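Local coordinates for protein tryparedoxin (Crithidia fasciculata, PDB 1O8X) that probably serves as a thioredoxin-like dithiol-disulfide oxidoreductase, passing electrons in the trypanosomatid defence against oxidative stress, at residues Phe33-Ser38 / Gln98-His103. The protein carries 1 engineered substitution. Sequence-based numbering, arbitrary orientation.
Sequences FYFSAS and QKLSKH
Similar first torsions, each CG anti to its own carbonyl carbon, set the rings of Phe33 and Phe35, which alternation along strand 30-36 places on the side facing helix 94-103. Opposite them, Leu100 has CG anti to the backbone nitrogen (chi1 -171°), which brings this branch point to the Phe35 rim; the second torsion then turns methyl CD2 over Phe33. That methyl makes a CH-pi contact, with Leu100 CD2 3.9 Å from the centroid of the Phe33 ring and only 7° off the ring normal. Phe35 meets the same leucine differently, edge on: its CZ is 4.0 Å from Leu100 CG, which lies near the ring plane. Ser101 OG approaches this ring obliquely, 3.5 Å from Phe35 CE2. The hydroxyl is hydrogen-bonded to Val97 O, one turn earlier in the helix, and to Trp70 NE1. The segment axes, 10.7 Å apart at closest approach, run at 102°, placing the helix across a central strand of the thioredoxin-fold sheet; Cys68 of strand 63-69 touches both phenylalanines. The absence of a hydrogen bond between the segments, with all four touching residues buried, implies that apolar packing and the CH-pi contact hold them together, the one polar group being satisfied by other partners.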
# COMPACT_ATOMS: atom_id res chain seq x y z
N PHE A 33 1.20 -1.98 -2.08
CA PHE A 33 1.08 -2.32 -0.67
C PHE A 33 2.01 -1.42 0.12
O PHE A 33 3.23 -1.42 -0.13
CB PHE A 33 1.44 -3.78 -0.45
CG PHE A 33 0.54 -4.73 -1.17
CD1 PHE A 33 1.05 -5.59 -2.13
CD2 PHE A 33 -0.82 -4.77 -0.87
CE1 PHE A 33 0.22 -6.50 -2.80
CE2 PHE A 33 -1.67 -5.66 -1.54
CZ PHE A 33 -1.14 -6.53 -2.50
N TYR A 34 1.45 -0.64 1.03
CA TYR A 34 2.21 0.30 1.85
C TYR A 34 2.31 -0.24 3.26
O TYR A 34 1.33 -0.26 3.99
CB TYR A 34 1.54 1.68 1.85
CG TYR A 34 2.30 2.71 2.68
CD1 TYR A 34 3.70 2.77 2.63
CD2 TYR A 34 1.63 3.62 3.49
CE1 TYR A 34 4.40 3.72 3.38
CE2 TYR A 34 2.33 4.58 4.24
CZ TYR A 34 3.72 4.63 4.16
OH TYR A 34 4.47 5.55 4.87
N PHE A 35 3.50 -0.74 3.59
CA PHE A 35 3.76 -1.29 4.93
C PHE A 35 4.28 -0.17 5.82
O PHE A 35 5.32 0.45 5.53
CB PHE A 35 4.80 -2.41 4.85
CG PHE A 35 4.37 -3.55 3.96
CD1 PHE A 35 4.59 -3.50 2.58
CD2 PHE A 35 3.71 -4.65 4.49
CE1 PHE A 35 4.16 -4.54 1.75
CE2 PHE A 35 3.30 -5.70 3.65
CZ PHE A 35 3.52 -5.63 2.30
N SER A 36 3.53 0.13 6.88
CA SER A 36 3.88 1.22 7.78
C SER A 36 3.20 1.00 9.12
O SER A 36 2.47 0.03 9.28
CB SER A 36 3.53 2.58 7.17
OG SER A 36 4.14 3.59 7.95
N ALA A 37 3.44 1.90 10.07
CA ALA A 37 2.82 1.83 11.38
C ALA A 37 2.84 3.21 11.98
O ALA A 37 3.73 4.01 11.68
CB ALA A 37 3.57 0.87 12.29
N SER A 38 1.89 3.45 12.88
CA SER A 38 1.84 4.72 13.59
C SER A 38 3.11 4.96 14.43
O SER A 38 3.50 6.11 14.67
CB SER A 38 0.59 4.77 14.48
OG SER A 38 0.68 3.88 15.58
N GLN A 98 0.74 -9.95 7.95
CA GLN A 98 1.99 -10.51 8.45
C GLN A 98 2.54 -11.53 7.46
O GLN A 98 3.74 -11.57 7.18
CB GLN A 98 1.77 -11.15 9.81
CG GLN A 98 1.47 -10.14 10.90
CD GLN A 98 0.89 -10.76 12.15
OE1 GLN A 98 0.42 -11.89 12.14
NE2 GLN A 98 0.91 -10.00 13.24
N LYS A 99 1.65 -12.33 6.89
CA LYS A 99 2.08 -13.31 5.90
C LYS A 99 2.58 -12.63 4.62
O LYS A 99 3.57 -13.06 4.03
CB LYS A 99 0.96 -14.31 5.66
CG LYS A 99 0.89 -15.34 6.80
CD LYS A 99 -0.43 -16.08 6.81
CE LYS A 99 -0.47 -17.14 7.89
NZ LYS A 99 -1.68 -17.99 7.74
N LEU A 100 1.93 -11.54 4.22
CA LEU A 100 2.35 -10.76 3.06
C LEU A 100 3.72 -10.10 3.29
O LEU A 100 4.57 -10.07 2.39
CB LEU A 100 1.29 -9.71 2.75
CG LEU A 100 1.48 -8.95 1.45
CD1 LEU A 100 1.55 -9.89 0.24
CD2 LEU A 100 0.36 -7.94 1.25
N SER A 101 3.93 -9.60 4.51
CA SER A 101 5.21 -9.02 4.90
C SER A 101 6.32 -10.06 4.76
O SER A 101 7.39 -9.77 4.25
CB SER A 101 5.14 -8.53 6.34
OG SER A 101 4.18 -7.50 6.47
N LYS A 102 6.03 -11.29 5.18
CA LYS A 102 6.99 -12.37 5.01
C LYS A 102 7.21 -12.70 3.53
O LYS A 102 8.35 -12.83 3.09
CB LYS A 102 6.55 -13.62 5.80
CG LYS A 102 7.43 -14.82 5.53
CD LYS A 102 7.10 -16.02 6.40
CE LYS A 102 8.06 -17.14 6.08
NZ LYS A 102 7.86 -18.35 6.93
N HIS A 103 6.13 -12.79 2.77
CA HIS A 103 6.23 -13.13 1.35
C HIS A 103 7.16 -12.17 0.60
O HIS A 103 7.97 -12.61 -0.23
CB HIS A 103 4.85 -13.12 0.70
CG HIS A 103 4.89 -13.38 -0.77
ND1 HIS A 103 5.13 -14.63 -1.31
CD2 HIS A 103 4.77 -12.53 -1.82
CE1 HIS A 103 5.12 -14.54 -2.63
NE2 HIS A 103 4.91 -13.28 -2.97